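Local coordinates for LAE5 (Uncultured bacterium, PDB 5JD3), which probably hydrolyses carboxylic ester bonds, as an alpha/beta hydrolase of the GDSL-like lipase/acylhydrolase family, at residues A40-G45 with V79-S84; I154-Y159 with V192-A197. One frame throughout, in Å; residues are numbered along the deposited sequence.

Interaction 1 (A40-G45 with V79-S84); sequences AGRDKG and VNQGNS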
loop_
_atom_site.group_PDB
_atom_site.type_symbol
_atom_site.label_atom_id
_atom_site.label_comp_id
_atom_site.label_asym_id
_atom_site.label_seq_id
_atom_site.Cartn_x
_atom_site.Cartn_y
_atom_site.Cartn_z
ATOM N N ALA A 40 -6.054 5.609 6.605
ATOM C CA ALA A 40 -5.493 6.359 7.728
ATOM C C ALA A 40 -6.436 7.442 8.257
ATOM O O ALA A 40 -5.988 8.460 8.783
ATOM C CB ALA A 40 -4.157 6.974 7.332
ATOM N N GLY A 41 -7.738 7.217 8.113
ATOM C CA GLY A 41 -8.735 8.107 8.682
ATOM C C GLY A 41 -8.987 9.382 7.900
ATOM O O GLY A 41 -9.391 10.394 8.471
ATOM N N ARG A 42 -8.753 9.334 6.593
ATOM C CA ARG A 42 -9.006 10.485 5.731
ATOM C C ARG A 42 -10.498 10.794 5.665
ATOM O O ARG A 42 -11.332 9.936 5.951
ATOM C CB ARG A 42 -8.469 10.231 4.319
ATOM C CG ARG A 42 -9.233 9.158 3.555
ATOM C CD ARG A 42 -8.599 8.871 2.205
ATOM N NE ARG A 42 -9.280 7.793 1.494
ATOM C CZ ARG A 42 -10.241 7.979 0.595
ATOM N NH1 ARG A 42 -10.638 9.207 0.290
ATOM N NH2 ARG A 42 -10.804 6.937 -0.003
ATOM N N ASP A 43 -10.830 12.025 5.292
ATOM C CA ASP A 43 -12.218 12.383 5.036
ATOM C C ASP A 43 -12.576 11.971 3.614
ATOM O O ASP A 43 -12.151 12.607 2.649
ATOM C CB ASP A 43 -12.449 13.882 5.240
ATOM C CG ASP A 43 -13.881 14.298 4.951
ATOM O OD1 ASP A 43 -14.788 13.450 5.084
ATOM O OD2 ASP A 43 -14.101 15.475 4.597
ATOM N N LYS A 44 -13.355 10.902 3.491
ATOM C CA LYS A 44 -13.681 10.331 2.188
ATOM C C LYS A 44 -14.588 11.240 1.362
ATOM O O LYS A 44 -14.723 11.058 0.152
ATOM C CB LYS A 44 -14.339 8.961 2.356
ATOM C CG LYS A 44 -13.423 7.902 2.943
ATOM C CD LYS A 44 -14.118 6.553 3.012
ATOM C CE LYS A 44 -13.222 5.506 3.647
ATOM N NZ LYS A 44 -13.913 4.197 3.802
ATOM N N GLY A 45 -15.204 12.218 2.019
ATOM C CA GLY A 45 -16.089 13.147 1.341
ATOM C C GLY A 45 -15.361 14.085 0.396
ATOM O O GLY A 45 -15.985 14.753 -0.428
ATOM N N VAL A 79 -2.967 11.387 -4.427
ATOM C CA VAL A 79 -4.366 11.106 -4.128
ATOM C C VAL A 79 -4.501 9.871 -3.242
ATOM O O VAL A 79 -3.956 8.812 -3.555
ATOM C CB VAL A 79 -5.189 10.880 -5.412
ATOM C CG1 VAL A 79 -6.676 10.842 -5.089
ATOM C CG2 VAL A 79 -4.890 11.961 -6.440
ATOM N N ASN A 80 -5.229 10.007 -2.138
ATOM C CA ASN A 80 -5.471 8.881 -1.245
ATOM C C ASN A 80 -6.814 8.222 -1.541
ATOM O O ASN A 80 -7.868 8.831 -1.367
ATOM C CB ASN A 80 -5.416 9.334 0.218
ATOM C CG ASN A 80 -5.397 8.168 1.198
ATOM O OD1 ASN A 80 -5.778 7.045 0.864
ATOM N ND2 ASN A 80 -4.954 8.436 2.420
ATOM N N GLN A 81 -6.770 6.970 -1.984
ATOM C CA GLN A 81 -7.986 6.218 -2.264
ATOM C C GLN A 81 -8.064 4.956 -1.412
ATOM O O GLN A 81 -8.557 3.922 -1.862
ATOM C CB GLN A 81 -8.066 5.861 -3.750
ATOM C CG GLN A 81 -8.455 7.027 -4.643
ATOM C CD GLN A 81 -9.864 7.520 -4.371
ATOM O OE1 GLN A 81 -10.828 6.761 -4.466
ATOM N NE2 GLN A 81 -9.989 8.796 -4.025
ATOM N N GLY A 82 -7.578 5.050 -0.180
ATOM C CA GLY A 82 -7.602 3.926 0.737
ATOM C C GLY A 82 -8.933 3.776 1.450
ATOM O O GLY A 82 -9.477 4.745 1.980
ATOM N N ASN A 83 -9.459 2.554 1.456
ATOM C CA ASN A 83 -10.707 2.244 2.150
ATOM C C ASN A 83 -10.503 1.143 3.184
ATOM O O ASN A 83 -10.049 0.052 2.849
ATOM C CB ASN A 83 -11.790 1.823 1.155
ATOM C CG ASN A 83 -12.288 2.976 0.303
ATOM O OD1 ASN A 83 -11.702 4.058 0.294
ATOM N ND2 ASN A 83 -13.376 2.746 -0.421
ATOM N N SER A 84 -10.848 1.427 4.436
ATOM C CA SER A 84 -10.643 0.480 5.530
ATOM C C SER A 84 -11.389 -0.838 5.325
ATOM O O SER A 84 -12.503 -0.859 4.802
ATOM C CB SER A 84 -11.072 1.107 6.859
ATOM O OG SER A 84 -10.324 2.278 7.135
HETATM O O HOH W 1 -8.990 4.430 8.183
HETATM O O HOH W 2 -12.904 6.321 -2.268
#
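Arg-42 starts toward strand 77-82 with CG lodged between its backbone N and carbonyl carbon (chi1 69°), and from there the chain runs extended to NE, carrying the guanidinium over Asn-80 and up to the backbone of Gly-82. The grip is side-on: NE gives a bond to Gly-82 O at 3.1 Å, and NH2 reaches the same oxygen at 3.2 Å. Both bonds lie close to the guanidinium plane, yet the carbonyl meets its donors differently, NE tilted 17° from the carbonyl plane and NH2 well above it. NH2 also makes a weak bond to Asn-83 OD1 at 3.0 Å, and through a water it reaches Gln-81 OE1. Asn-80 O sits over the centre of one face of the guanidinium, too far out of its plane to take a hydrogen bond from it, while Lys-44 CG lies over the centre of the opposite face, 3.9 Å above its plane.

In this three-layered fold, characteristic of GDSL hydrolases, the loop after helix 36-39 is thereby tied to an edge strand of the parallel sheet, near the C-terminal ends of the strands, where such enzymes have their active site. Asn-80 braces the turn that follows it: its OD1 accepts from Gly-82 N at 2.9 Å in an Asx turn, its ND2 binds Thr-38 O and His-55 O, and its CG packs 3.4 Å from Arg-42 CD. At the solvent side, a second water joins Ser-84 OG, 2.7 Å away, weakly to Gly-41 N. Ser-84 OG also bonds to Asp-39, whose carboxylate accepts from Arg-42 N as well.

Interaction 2 (I154-Y159 with V192-A197); sequences ILLTPY and VDVQGA
Leu-156 and Val-192 lie side by side and point the same way, Leu-156 CG resting 3.8 Å from Val-192 CB, as befits a parallel bridge that puts both on one face of the sheet. Two backbone hydrogen bonds of this bridge frame the pair: Val-192 N to Leu-155 O, and Thr-157 N to Val-192 O. Ile-154 meets Val-192 at an angle, methyl to methyl, CG2 to CG2 at 3.6 Å. Beyond the bridge, Val-194 slants across two partners, its CG2 against Leu-156 CB and its CG1 3.9 Å from Tyr-159 CD2. Thr-157 turns its methyl, not its hydroxyl, to the helix start: with OG1 anti to the backbone N (chi1 -174°), CG2 sits 3.2 Å from Val-194 N. Gln-195, bent at chi2, brings OE1 to within 3.3 Å of Tyr-159 CA and bonds it to Phe-160 N. Asp-193 is the N-cap, OD2 taking Gly-196 N at 3.0 Å from above the carboxylate plane while also pairing with Arg-181. With an alanine in place of Asp-193, Gly-196 N is likely to lose its capping acceptor and Arg-181 its ionic mate. Around this parallel strand pair, strand 106-110 lies on the other side of 152-156, helix 219-232 packs on Val-192 and Val-194, and helix 168-187, which links the two strands in a beta-alpha-beta crossover, covers Leu-155 and Pro-158.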
loop_
_atom_site.group_PDB
_atom_site.type_symbol
_atom_site.label_atom_id
_atom_site.label_comp_id
_atom_site.label_asym_id
_atom_site.label_seq_id
_atom_site.Cartn_x
_atom_site.Cartn_y
_atom_site.Cartn_z
ATOM N N ILE A 154 3.212 1.042 -8.966
ATOM C CA ILE A 154 3.963 0.604 -7.796
ATOM C C ILE A 154 3.151 -0.352 -6.929
ATOM O O ILE A 154 2.023 -0.046 -6.540
ATOM C CB ILE A 154 4.409 1.802 -6.931
ATOM C CG1 ILE A 154 5.235 2.791 -7.757
ATOM C CG2 ILE A 154 5.199 1.325 -5.725
ATOM C CD1 ILE A 154 4.448 3.985 -8.255
ATOM N N LEU A 155 3.729 -1.509 -6.627
ATOM C CA LEU A 155 3.075 -2.481 -5.760
ATOM C C LEU A 155 3.770 -2.555 -4.406
ATOM O O LEU A 155 4.944 -2.910 -4.318
ATOM C CB LEU A 155 3.050 -3.862 -6.418
ATOM C CG LEU A 155 2.316 -3.937 -7.759
ATOM C CD1 LEU A 155 2.215 -5.376 -8.244
ATOM C CD2 LEU A 155 0.940 -3.305 -7.649
ATOM N N LEU A 156 3.036 -2.209 -3.354
ATOM C CA LEU A 156 3.564 -2.274 -1.997
ATOM C C LEU A 156 3.079 -3.545 -1.313
ATOM O O LEU A 156 1.874 -3.771 -1.192
ATOM C CB LEU A 156 3.152 -1.042 -1.185
ATOM C CG LEU A 156 3.722 0.321 -1.595
ATOM C CD1 LEU A 156 2.942 0.937 -2.750
ATOM C CD2 LEU A 156 3.755 1.266 -0.403
ATOM N N THR A 157 4.021 -4.372 -0.871
ATOM C CA THR A 157 3.691 -5.665 -0.284
ATOM C C THR A 157 2.880 -5.517 1.001
ATOM O O THR A 157 3.083 -4.573 1.767
ATOM C CB THR A 157 4.967 -6.494 0.009
ATOM O OG1 THR A 157 4.602 -7.804 0.460
ATOM C CG2 THR A 157 5.825 -5.822 1.067
ATOM N N PRO A 158 1.933 -6.439 1.226
ATOM C CA PRO A 158 1.259 -6.477 2.524
ATOM C C PRO A 158 2.252 -6.890 3.599
ATOM O O PRO A 158 3.255 -7.527 3.279
ATOM C CB PRO A 158 0.170 -7.534 2.329
ATOM C CG PRO A 158 0.697 -8.413 1.240
ATOM C CD PRO A 158 1.443 -7.491 0.318
ATOM N N TYR A 159 1.991 -6.532 4.848
ATOM C CA TYR A 159 2.938 -6.840 5.907
ATOM C C TYR A 159 2.255 -7.345 7.166
ATOM O O TYR A 159 1.046 -7.197 7.346
ATOM C CB TYR A 159 3.784 -5.607 6.244
ATOM C CG TYR A 159 3.000 -4.488 6.894
ATOM C CD1 TYR A 159 2.858 -4.422 8.275
ATOM C CD2 TYR A 159 2.401 -3.501 6.129
ATOM C CE1 TYR A 159 2.138 -3.406 8.871
ATOM C CE2 TYR A 159 1.685 -2.480 6.720
ATOM C CZ TYR A 159 1.553 -2.437 8.087
ATOM O OH TYR A 159 0.837 -1.419 8.670
ATOM N N VAL A 192 7.683 -2.306 -3.752
ATOM C CA VAL A 192 8.194 -1.789 -2.492
ATOM C C VAL A 192 8.108 -2.862 -1.414
ATOM O O VAL A 192 7.021 -3.331 -1.077
ATOM C CB VAL A 192 7.422 -0.539 -2.036
ATOM C CG1 VAL A 192 7.930 -0.069 -0.685
ATOM C CG2 VAL A 192 7.550 0.565 -3.071
ATOM N N ASP A 193 9.261 -3.253 -0.883
ATOM C CA ASP A 193 9.312 -4.269 0.160
ATOM C C ASP A 193 9.073 -3.646 1.532
ATOM O O ASP A 193 10.014 -3.378 2.279
ATOM C CB ASP A 193 10.657 -4.999 0.131
ATOM C CG ASP A 193 10.721 -6.143 1.124
ATOM O OD1 ASP A 193 11.842 -6.518 1.526
ATOM O OD2 ASP A 193 9.652 -6.667 1.503
ATOM N N VAL A 194 7.804 -3.411 1.849
ATOM C CA VAL A 194 7.414 -2.837 3.131
ATOM C C VAL A 194 7.695 -3.808 4.275
ATOM O O VAL A 194 8.158 -3.405 5.344
ATOM C CB VAL A 194 5.921 -2.458 3.142
ATOM C CG1 VAL A 194 5.543 -1.806 4.465
ATOM C CG2 VAL A 194 5.600 -1.535 1.976
ATOM N N GLN A 195 7.412 -5.086 4.041
ATOM C CA GLN A 195 7.644 -6.125 5.039
ATOM C C GLN A 195 9.110 -6.174 5.451
ATOM O O GLN A 195 9.428 -6.262 6.636
ATOM C CB GLN A 195 7.205 -7.491 4.508
ATOM C CG GLN A 195 7.436 -8.639 5.478
ATOM C CD GLN A 195 6.586 -8.526 6.727
ATOM O OE1 GLN A 195 5.391 -8.824 6.708
ATOM N NE2 GLN A 195 7.199 -8.092 7.824
ATOM N N GLY A 196 9.997 -6.116 4.463
ATOM C CA GLY A 196 11.425 -6.107 4.718
ATOM C C GLY A 196 11.843 -4.882 5.505
ATOM O O GLY A 196 12.725 -4.955 6.361
ATOM N N ALA A 197 11.204 -3.752 5.215
ATOM C CA ALA A 197 11.477 -2.509 5.925
ATOM C C ALA A 197 11.138 -2.650 7.403
ATOM O O ALA A 197 11.890 -2.197 8.267
ATOM C CB ALA A 197 10.697 -1.357 5.306
#

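In the fold
A single parallel sheet carries both contacts, and their contrast illustrates how chemistry follows position. Interaction 1 touches one outermost strand, 77-82, and interaction 2 the other, 190-192; their centres are 20 Å apart and their nearest atoms about 10 Å, without touching. Interaction 2 is buried and mostly apolar, continuing the sheet by main-chain pairing and leading into a capped helix. Interaction 1, partly buried, holds a loop to an outermost strand through one arginine that grips a single backbone carbonyl, with a weak amide bond and bridging waters besides. Each also approaches the presumed Ser-His-Asp triad of Ser-36, His-216 and Asp-213: Ser-84 touches its residues, whereas the side chain of Tyr-159 lies near them without contact.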